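Local coordinates for protein putative ring-cleaving dioxygenase mhqO (Bacillus subtilis subsp. subtilis, PDB 3OAJ) that is a putative iron(II)-dependent extradiol ring-cleavage dioxygenase that may contribute to the degradation of aromatic compounds, at residues Ile109-Glu114 and Gly184-Tyr189; Pro44-Leu49 and Phe65-Ala70; Phe102-Thr107 and Val117-Pro122. All coordinates share one frame; numbering follows the deposited sequence.

How the contacts relate
The three contacts involve the two eight-stranded mixed sheets of a vicinal oxygen chelate protein and the loops at their strand ends. Contact 2 belongs to the sheet that contains the metal ligands His11, His218 and Glu266: the side chain of His48 comes within about 6 Å of the bound zinc ion. Contacts 1 and 3 share the other sheet, away from the metal, with centres 20 Å apart. They meet where Ile109 CG1 packs 3.5 Å from Glu118 OE2, because strands 107-111 and 114-120 are neighbours. Contact 2 touches neither; its centre is 34 Å from that of contact 1, on the opposite side of the chain's centre, and 23 Å from that of contact 3.

Contact 1: Ile109-Glu114 and Gly184-Tyr189; sequences IERFGE and GDFVRY
Side chains close the gap between the two ends of a curved eight-stranded vicinal oxygen chelate sheet: Phe112 and Glu114, on the hairpin turn between strands 107-111 and 114-120, receive Arg188 from strand 186-190. The backbones stay apart, the closest CA atoms, of Arg111 and Gly184, being separated by 7.9 Å. The turn is type I', closed by paired backbone bonds between Arg111 and Glu114, and it holds the Phe112 ring out toward strand 186-190. Arg188 lies along that ring, the two running in opposite directions: its CB makes a CH-pi contact 3.9 Å from the Phe112 ring centroid, NE lies over the face 3.5 Å from Phe112 CD2, and the guanidinium, its plane 21° from the ring's, is shifted to the rim beside CD2 and CB. A bend at chi3 (-78°) turns the guanidinium along that rim toward Glu114. Phe186 adds its CB at the ring edge, 4.0 Å from Phe112 CE2, and Phe186 CE2 lies 3.9 Å from Arg111 CD. Arg111 and Arg188 come close, NE to NH2 3.6 Å, with guanidinium planes nearly perpendicular; Asp200 forms salt bridges to both and probably offsets their repulsion. Tyr116 OH takes a further bond from Arg188 NH2, and Arg132 pairs with Glu114 OE2. The other carboxylate oxygen, Glu114 OE1, accepts Arg188 NH1 at 3.0 Å in a salt bridge near the guanidinium plane but 47° out of the carboxylate plane.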
loop_
_atom_site.group_PDB
_atom_site.type_symbol
_atom_site.label_atom_id
_atom_site.label_comp_id
_atom_site.label_asym_id
_atom_site.label_seq_id
_atom_site.Cartn_x
_atom_site.Cartn_y
_atom_site.Cartn_z
ATOM N N ILE A 109 -7.004 19.421 4.236
ATOM C CA ILE A 109 -6.255 20.187 3.228
ATOM C C ILE A 109 -6.946 20.054 1.886
ATOM O O ILE A 109 -7.706 19.117 1.661
ATOM C CB ILE A 109 -4.762 19.743 3.135
ATOM C CG1 ILE A 109 -4.619 18.341 2.522
ATOM C CG2 ILE A 109 -4.071 19.817 4.490
ATOM C CD1 ILE A 109 -4.327 18.351 1.022
ATOM N N GLU A 110 -6.677 21.001 0.997
ATOM C CA GLU A 110 -7.220 20.950 -0.354
ATOM C C GLU A 110 -6.081 20.971 -1.345
ATOM O O GLU A 110 -5.139 21.733 -1.173
ATOM C CB GLU A 110 -8.146 22.152 -0.616
ATOM C CG GLU A 110 -8.756 22.160 -2.026
ATOM C CD GLU A 110 -9.990 23.036 -2.166
ATOM O OE1 GLU A 110 -10.382 23.696 -1.181
ATOM O OE2 GLU A 110 -10.579 23.047 -3.273
ATOM N N ARG A 111 -6.161 20.116 -2.361
ATOM C CA ARG A 111 -5.318 20.293 -3.554
ATOM C C ARG A 111 -6.025 19.745 -4.778
ATOM O O ARG A 111 -6.815 18.814 -4.680
ATOM C CB ARG A 111 -3.927 19.668 -3.379
ATOM C CG ARG A 111 -3.911 18.161 -3.252
ATOM C CD ARG A 111 -2.494 17.635 -3.008
ATOM N NE ARG A 111 -2.450 16.179 -3.081
ATOM C CZ ARG A 111 -2.773 15.345 -2.095
ATOM N NH1 ARG A 111 -3.157 15.777 -0.890
ATOM N NH2 ARG A 111 -2.689 14.046 -2.329
ATOM N N PHE A 112 -5.723 20.328 -5.936
ATOM C CA PHE A 112 -6.358 19.941 -7.197
ATOM C C PHE A 112 -7.889 19.871 -7.108
ATOM O O PHE A 112 -8.515 19.003 -7.715
ATOM C CB PHE A 112 -5.770 18.621 -7.733
ATOM C CG PHE A 112 -4.306 18.700 -8.108
ATOM C CD1 PHE A 112 -3.906 19.187 -9.361
ATOM C CD2 PHE A 112 -3.331 18.271 -7.219
ATOM C CE1 PHE A 112 -2.553 19.242 -9.711
ATOM C CE2 PHE A 112 -1.981 18.323 -7.549
ATOM C CZ PHE A 112 -1.588 18.822 -8.805
ATOM N N GLY A 113 -8.478 20.797 -6.350
ATOM C CA GLY A 113 -9.931 20.912 -6.232
ATOM C C GLY A 113 -10.561 19.842 -5.357
ATOM O O GLY A 113 -11.789 19.747 -5.275
ATOM N N GLU A 114 -9.727 19.030 -4.708
ATOM C CA GLU A 114 -10.234 17.975 -3.832
ATOM C C GLU A 114 -9.898 18.236 -2.382
ATOM O O GLU A 114 -8.829 18.755 -2.051
ATOM C CB GLU A 114 -9.679 16.601 -4.231
ATOM C CG GLU A 114 -10.069 16.134 -5.629
ATOM C CD GLU A 114 -9.515 14.763 -5.962
ATOM O OE1 GLU A 114 -8.294 14.558 -5.825
ATOM O OE2 GLU A 114 -10.297 13.890 -6.379
ATOM N N GLY A 184 0.594 24.090 -6.454
ATOM C CA GLY A 184 1.393 24.190 -5.239
ATOM C C GLY A 184 2.740 23.529 -5.448
ATOM O O GLY A 184 3.406 23.772 -6.464
ATOM N N ASP A 185 3.115 22.649 -4.526
ATOM C CA ASP A 185 4.385 21.954 -4.635
ATOM C C ASP A 185 4.293 20.556 -5.243
ATOM O O ASP A 185 5.132 19.701 -4.959
ATOM C CB ASP A 185 5.103 21.901 -3.276
ATOM C CG ASP A 185 6.596 21.612 -3.420
ATOM O OD1 ASP A 185 7.249 22.182 -4.326
ATOM O OD2 ASP A 185 7.113 20.795 -2.636
ATOM N N PHE A 186 3.297 20.330 -6.100
ATOM C CA PHE A 186 3.040 18.988 -6.630
ATOM C C PHE A 186 2.896 18.934 -8.138
ATOM O O PHE A 186 2.389 19.871 -8.749
ATOM C CB PHE A 186 1.758 18.411 -6.030
ATOM C CG PHE A 186 1.806 18.251 -4.537
ATOM C CD1 PHE A 186 2.580 17.243 -3.953
ATOM C CD2 PHE A 186 1.082 19.109 -3.720
ATOM C CE1 PHE A 186 2.625 17.091 -2.554
ATOM C CE2 PHE A 186 1.122 18.972 -2.330
ATOM C CZ PHE A 186 1.893 17.962 -1.747
ATOM N N VAL A 187 3.337 17.828 -8.729
ATOM C CA VAL A 187 2.851 17.436 -10.044
ATOM C C VAL A 187 2.015 16.171 -9.859
ATOM O O VAL A 187 2.373 15.284 -9.067
ATOM C CB VAL A 187 3.989 17.277 -11.097
ATOM C CG1 VAL A 187 4.991 16.220 -10.661
ATOM C CG2 VAL A 187 3.418 16.971 -12.483
ATOM N N ARG A 188 0.886 16.118 -10.565
ATOM C CA ARG A 188 -0.057 15.002 -10.453
ATOM C C ARG A 188 -0.082 14.171 -11.726
ATOM O O ARG A 188 -0.120 14.716 -12.843
ATOM C CB ARG A 188 -1.466 15.519 -10.153
ATOM C CG ARG A 188 -2.550 14.434 -10.151
ATOM C CD ARG A 188 -3.825 14.928 -9.485
ATOM N NE ARG A 188 -3.675 14.907 -8.032
ATOM C CZ ARG A 188 -4.674 14.969 -7.159
ATOM N NH1 ARG A 188 -5.926 15.056 -7.593
ATOM N NH2 ARG A 188 -4.413 14.923 -5.853
ATOM N N TYR A 189 -0.082 12.862 -11.537
ATOM C CA TYR A 189 -0.173 11.871 -12.571
ATOM C C TYR A 189 -1.350 10.932 -12.345
ATOM O O TYR A 189 -1.716 10.700 -11.257
ATOM C CB TYR A 189 1.150 11.075 -12.634
ATOM C CG TYR A 189 2.291 11.864 -13.199
ATOM C CD1 TYR A 189 2.385 12.035 -14.530
ATOM C CD2 TYR A 189 3.248 12.444 -12.423
ATOM C CE1 TYR A 189 3.327 12.736 -15.079
ATOM C CE2 TYR A 189 4.243 13.197 -13.024
ATOM C CZ TYR A 189 4.243 13.315 -14.359
ATOM O OH TYR A 189 5.159 13.970 -15.061
#

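Contact 2: Pro44-Leu49 and Phe65-Ala70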
loop_
_atom_site.group_PDB
_atom_site.type_symbol
_atom_site.label_atom_id
_atom_site.label_comp_id
_atom_site.label_asym_id
_atom_site.label_seq_id
_atom_site.Cartn_x
_atom_site.Cartn_y
_atom_site.Cartn_z
ATOM N N PRO A 44 11.452 -15.303 8.440
ATOM C CA PRO A 44 10.357 -16.201 8.837
ATOM C C PRO A 44 9.793 -15.957 10.238
ATOM O O PRO A 44 8.698 -16.426 10.543
ATOM C CB PRO A 44 11.010 -17.586 8.789
ATOM C CG PRO A 44 12.148 -17.436 7.857
ATOM C CD PRO A 44 12.657 -16.054 8.039
ATOM N N GLY A 45 10.537 -15.249 11.084
ATOM C CA GLY A 45 10.094 -14.948 12.448
ATOM C C GLY A 45 9.353 -13.629 12.574
ATOM O O GLY A 45 9.119 -13.139 13.681
ATOM N N THR A 46 8.982 -13.049 11.438
ATOM C CA THR A 46 8.282 -11.778 11.415
ATOM C C THR A 46 7.048 -11.944 10.548
ATOM O O THR A 46 7.132 -12.513 9.460
ATOM C CB THR A 46 9.169 -10.653 10.825
ATOM O OG1 THR A 46 10.323 -10.469 11.655
ATOM C CG2 THR A 46 8.399 -9.324 10.732
ATOM N N TYR A 47 5.916 -11.439 11.030
ATOM C CA TYR A 47 4.675 -11.440 10.265
ATOM C C TYR A 47 4.807 -10.625 8.993
ATOM O O TYR A 47 5.532 -9.639 8.936
ATOM C CB TYR A 47 3.552 -10.779 11.054
ATOM C CG TYR A 47 2.857 -11.626 12.092
ATOM C CD1 TYR A 47 2.099 -12.742 11.727
ATOM C CD2 TYR A 47 2.899 -11.265 13.440
ATOM C CE1 TYR A 47 1.426 -13.499 12.693
ATOM C CE2 TYR A 47 2.240 -12.011 14.410
ATOM C CZ TYR A 47 1.496 -13.116 14.030
ATOM O OH TYR A 47 0.840 -13.866 14.979
ATOM N N HIS A 48 4.034 -11.028 7.999
ATOM C CA HIS A 48 3.698 -10.163 6.898
ATOM C C HIS A 48 2.187 -10.206 6.812
ATOM O O HIS A 48 1.626 -11.258 6.519
ATOM C CB HIS A 48 4.321 -10.662 5.590
ATOM C CG HIS A 48 4.255 -9.666 4.470
ATOM N ND1 HIS A 48 4.633 -9.969 3.179
ATOM C CD2 HIS A 48 3.821 -8.381 4.443
ATOM C CE1 HIS A 48 4.468 -8.900 2.414
ATOM N NE2 HIS A 48 3.982 -7.925 3.157
ATOM N N LEU A 49 1.546 -9.063 7.077
ATOM C CA LEU A 49 0.084 -8.962 7.088
ATOM C C LEU A 49 -0.377 -8.168 5.876
ATOM O O LEU A 49 0.192 -7.126 5.547
ATOM C CB LEU A 49 -0.412 -8.267 8.364
ATOM C CG LEU A 49 0.064 -8.848 9.699
ATOM C CD1 LEU A 49 -0.591 -8.047 10.827
ATOM C CD2 LEU A 49 -0.265 -10.338 9.811
ATOM N N PHE A 65 5.075 -5.239 7.707
ATOM C CA PHE A 65 5.986 -6.030 8.529
ATOM C C PHE A 65 5.915 -5.461 9.958
ATOM O O PHE A 65 6.572 -4.458 10.253
ATOM C CB PHE A 65 7.409 -5.958 7.969
ATOM C CG PHE A 65 7.538 -6.484 6.568
ATOM C CD1 PHE A 65 7.172 -7.791 6.254
ATOM C CD2 PHE A 65 8.056 -5.675 5.559
ATOM C CE1 PHE A 65 7.292 -8.273 4.932
ATOM C CE2 PHE A 65 8.196 -6.149 4.262
ATOM C CZ PHE A 65 7.816 -7.438 3.946
ATOM N N PRO A 66 5.080 -6.062 10.824
ATOM C CA PRO A 66 4.956 -5.520 12.170
ATOM C C PRO A 66 6.040 -6.070 13.092
ATOM O O PRO A 66 6.027 -7.256 13.446
ATOM C CB PRO A 66 3.555 -5.976 12.619
ATOM C CG PRO A 66 3.157 -7.076 11.703
ATOM C CD PRO A 66 4.102 -7.134 10.553
ATOM N N TRP A 67 6.989 -5.228 13.473
ATOM C CA TRP A 67 7.898 -5.642 14.537
ATOM C C TRP A 67 7.915 -4.700 15.742
ATOM O O TRP A 67 8.425 -3.579 15.677
ATOM C CB TRP A 67 9.293 -6.033 14.028
ATOM C CG TRP A 67 9.996 -5.093 13.078
ATOM C CD1 TRP A 67 10.329 -3.783 13.301
ATOM C CD2 TRP A 67 10.529 -5.426 11.786
ATOM N NE1 TRP A 67 11.009 -3.275 12.217
ATOM C CE2 TRP A 67 11.147 -4.261 11.275
ATOM C CE3 TRP A 67 10.534 -6.592 11.007
ATOM C CZ2 TRP A 67 11.762 -4.229 10.012
ATOM C CZ3 TRP A 67 11.143 -6.558 9.746
ATOM C CH2 TRP A 67 11.748 -5.380 9.266
ATOM N N ALA A 68 7.320 -5.187 16.831
ATOM C CA ALA A 68 7.140 -4.426 18.064
ATOM C C ALA A 68 8.477 -3.984 18.644
ATOM O O ALA A 68 9.462 -4.729 18.598
ATOM C CB ALA A 68 6.356 -5.251 19.084
ATOM N N GLY A 69 8.502 -2.768 19.184
ATOM C CA GLY A 69 9.729 -2.180 19.720
ATOM C C GLY A 69 10.147 -0.921 18.979
ATOM O O GLY A 69 11.029 -0.187 19.437
ATOM N N ALA A 70 9.515 -0.691 17.826
ATOM C CA ALA A 70 9.697 0.516 17.008
ATOM C C ALA A 70 11.154 0.954 16.809
ATOM O O ALA A 70 11.628 1.896 17.455
ATOM C CB ALA A 70 8.843 1.674 17.557
HETATM O O HOH W 1 5.930 -9.796 13.474
#
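The beta hairpin of strands 47-52 and 61-66, part of the metal-bearing sheet of this vicinal oxygen chelate fold, splays apart at its open end, where His48 and Phe65 meet. Phe65 CE1 sits over the centre of the imidazole face, 3.4 Å from His48 CG, with the ring planes inclined at 36°. His48 CG points anti to the backbone N (chi1 -168°), which brings the imidazole face under Phe65 CE1; NE2 is bonded to Thr63 OG1, and a bound sulfate, probably from the crystallisation liquor, lies about 3 Å from the side chain. Tyr47 O approaches the edge of the Phe65 ring, 3.6 Å from CD1; this buried carbonyl has no hydrogen-bond partner in the model. Pro66 CD presses on Tyr47 CB at 3.7 Å, and its CG reaches Leu49 CD1. Where the strands part, a water takes over, accepting from Tyr47 N at 2.9 Å; its link to Pro66 O is unusually short and so doubtful. Beyond it, the methyl CG2 of Thr46 abuts the edge of the Trp67 indole, 3.5 Å from CE3. Helix 19-29 packs on Leu49, strand 33-39 continues the sheet beside His48, and strand 9-16 flanks Phe65 and Trp67.

Contact 3: Phe102-Thr107 and Val117-Pro122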
loop_
_atom_site.group_PDB
_atom_site.type_symbol
_atom_site.label_atom_id
_atom_site.label_comp_id
_atom_site.label_asym_id
_atom_site.label_seq_id
_atom_site.Cartn_x
_atom_site.Cartn_y
_atom_site.Cartn_z
ATOM N N PHE A 102 -12.381 7.859 17.893
ATOM C CA PHE A 102 -11.195 7.094 18.260
ATOM C C PHE A 102 -10.011 7.940 18.717
ATOM O O PHE A 102 -8.906 7.410 18.862
ATOM C CB PHE A 102 -10.802 6.134 17.136
ATOM C CG PHE A 102 -11.741 4.966 17.002
ATOM C CD1 PHE A 102 -11.768 3.955 17.971
ATOM C CD2 PHE A 102 -12.610 4.878 15.921
ATOM C CE1 PHE A 102 -12.636 2.881 17.856
ATOM C CE2 PHE A 102 -13.503 3.795 15.795
ATOM C CZ PHE A 102 -13.506 2.796 16.763
ATOM N N ASN A 103 -10.237 9.242 18.936
ATOM C CA ASN A 103 -9.194 10.162 19.416
ATOM C C ASN A 103 -7.992 10.273 18.484
ATOM O O ASN A 103 -6.854 10.481 18.926
ATOM C CB ASN A 103 -8.727 9.785 20.827
ATOM C CG ASN A 103 -9.852 9.782 21.828
ATOM O OD1 ASN A 103 -10.563 10.777 21.989
ATOM N ND2 ASN A 103 -10.009 8.666 22.528
ATOM N N VAL A 104 -8.248 10.138 17.181
ATOM C CA VAL A 104 -7.210 10.290 16.156
ATOM C C VAL A 104 -7.300 11.708 15.576
ATOM O O VAL A 104 -8.292 12.053 14.937
ATOM C CB VAL A 104 -7.385 9.241 15.015
ATOM C CG1 VAL A 104 -6.354 9.459 13.879
ATOM C CG2 VAL A 104 -7.310 7.814 15.561
ATOM N N PRO A 105 -6.284 12.547 15.819
ATOM C CA PRO A 105 -6.397 13.907 15.262
ATOM C C PRO A 105 -6.297 13.899 13.746
ATOM O O PRO A 105 -5.606 13.051 13.172
ATOM C CB PRO A 105 -5.185 14.648 15.854
ATOM C CG PRO A 105 -4.551 13.696 16.856
ATOM C CD PRO A 105 -5.002 12.322 16.516
ATOM N N TYR A 106 -7.042 14.797 13.113
ATOM C CA TYR A 106 -6.946 14.964 11.672
ATOM C C TYR A 106 -6.935 16.430 11.281
ATOM O O TYR A 106 -7.350 17.313 12.044
ATOM C CB TYR A 106 -8.074 14.228 10.934
ATOM C CG TYR A 106 -9.449 14.834 11.157
ATOM C CD1 TYR A 106 -10.292 14.330 12.139
ATOM C CD2 TYR A 106 -9.907 15.907 10.379
ATOM C CE1 TYR A 106 -11.562 14.898 12.362
ATOM C CE2 TYR A 106 -11.174 16.466 10.584
ATOM C CZ TYR A 106 -11.989 15.958 11.585
ATOM O OH TYR A 106 -13.241 16.497 11.807
ATOM N N THR A 107 -6.426 16.670 10.084
ATOM C CA THR A 107 -6.401 18.000 9.507
ATOM C C THR A 107 -7.089 17.913 8.143
ATOM O O THR A 107 -7.214 16.828 7.568
ATOM C CB THR A 107 -4.939 18.536 9.377
ATOM O OG1 THR A 107 -4.185 17.693 8.510
ATOM C CG2 THR A 107 -4.234 18.585 10.733
ATOM N N VAL A 117 -8.710 14.533 4.147
ATOM C CA VAL A 117 -8.521 14.405 5.585
ATOM C C VAL A 117 -7.153 13.753 5.787
ATOM O O VAL A 117 -6.916 12.638 5.290
ATOM C CB VAL A 117 -9.634 13.536 6.224
ATOM C CG1 VAL A 117 -9.379 13.296 7.720
ATOM C CG2 VAL A 117 -10.989 14.201 6.031
ATOM N N GLU A 118 -6.263 14.444 6.497
ATOM C CA GLU A 118 -4.907 13.964 6.775
ATOM C C GLU A 118 -4.833 13.476 8.203
ATOM O O GLU A 118 -5.277 14.156 9.108
ATOM C CB GLU A 118 -3.878 15.084 6.571
ATOM C CG GLU A 118 -3.950 15.771 5.208
ATOM C CD GLU A 118 -3.411 14.905 4.094
ATOM O OE1 GLU A 118 -2.385 14.203 4.290
ATOM O OE2 GLU A 118 -4.032 14.919 3.017
ATOM N N PHE A 119 -4.218 12.314 8.401
ATOM C CA PHE A 119 -4.016 11.758 9.737
ATOM C C PHE A 119 -2.884 10.734 9.706
ATOM O O PHE A 119 -2.515 10.240 8.634
ATOM C CB PHE A 119 -5.306 11.120 10.269
ATOM C CG PHE A 119 -5.872 10.039 9.371
ATOM C CD1 PHE A 119 -6.547 10.361 8.192
ATOM C CD2 PHE A 119 -5.736 8.695 9.719
ATOM C CE1 PHE A 119 -7.094 9.370 7.362
ATOM C CE2 PHE A 119 -6.271 7.699 8.905
ATOM C CZ PHE A 119 -6.959 8.030 7.720
ATOM N N ASP A 120 -2.347 10.414 10.879
ATOM C CA ASP A 120 -1.333 9.375 10.981
ATOM C C ASP A 120 -1.914 8.094 11.552
ATOM O O ASP A 120 -2.866 8.124 12.338
ATOM C CB ASP A 120 -0.171 9.827 11.885
ATOM C CG ASP A 120 0.753 10.845 11.228
ATOM O OD1 ASP A 120 0.580 11.155 10.024
ATOM O OD2 ASP A 120 1.686 11.322 11.921
ATOM N N ASP A 121 -1.317 6.963 11.183
ATOM C CA ASP A 121 -1.627 5.710 11.860
ATOM C C ASP A 121 -0.832 5.660 13.179
ATOM O O ASP A 121 -0.070 6.587 13.465
ATOM C CB ASP A 121 -1.435 4.499 10.914
ATOM C CG ASP A 121 -0.006 3.941 10.867
ATOM O OD1 ASP A 121 0.944 4.470 11.491
ATOM O OD2 ASP A 121 0.152 2.901 10.175
ATOM N N PRO A 122 -1.041 4.612 14.005
ATOM C CA PRO A 122 -0.441 4.582 15.346
ATOM C C PRO A 122 1.077 4.533 15.353
ATOM O O PRO A 122 1.702 4.819 16.383
ATOM C CB PRO A 122 -1.012 3.303 15.964
ATOM C CG PRO A 122 -2.234 3.010 15.173
ATOM C CD PRO A 122 -1.927 3.461 13.785
HETATM O O HOH W 2 -3.147 11.764 13.370
#
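Thr107 and Glu118 form the tight end of this contact, an antiparallel hydrogen-bonded pair at the point where the chain emerging from helix 92-101 joins the sheet. Thr107 N donates to Glu118 O at 2.9 Å, and Glu118 N returns a bond of 2.8 Å to Thr107 O. CA-H...O contacts add to the pair: Tyr106 CA lies 3.2 Å from Glu118 O, and Val117 CA faces Thr107 O. On the face turned from helix 92-101, Thr107 OG1 rests 3.3 Å from Glu118 CB, while the bent Glu118 chain carries its carboxylate away toward Ile109, Arg111 and Glu128. The two carboxylates, of Glu118 and Glu128, come close, a closeness that the nearby Arg111, salt-bridged to Glu128, probably eases.

Toward the helix, Val117 CG1, anti to its own N (chi1 175°), packs against Tyr106 CB at 3.6 Å and lies obliquely to the tyrosine ring; Glu96 of helix 92-101 touches both residues. Phe119 turns its ring toward Leu99 of helix 92-101, Phe25 of helix 19-29 and Leu127, so that mainly its CB remains on the loop side, 3.5 Å from Pro105 O.

Past Phe119 the fit is looser. The segments diverge, and a water fills the place of a direct backbone bond, donating to Pro105 O at 2.8 Å and accepting from Asp120 N. Val104 CG1 makes more distant contacts with Phe119 CB and Asp120 O, next to the exposed Pro105. Just upstream, Asn103 at positive phi is the C-prime residue of a Schellman motif that terminates the helix. Helix, short loop and antiparallel edge strand in this order belong to the beta-alpha-beta-beta-beta module of the vicinal oxygen chelate fold.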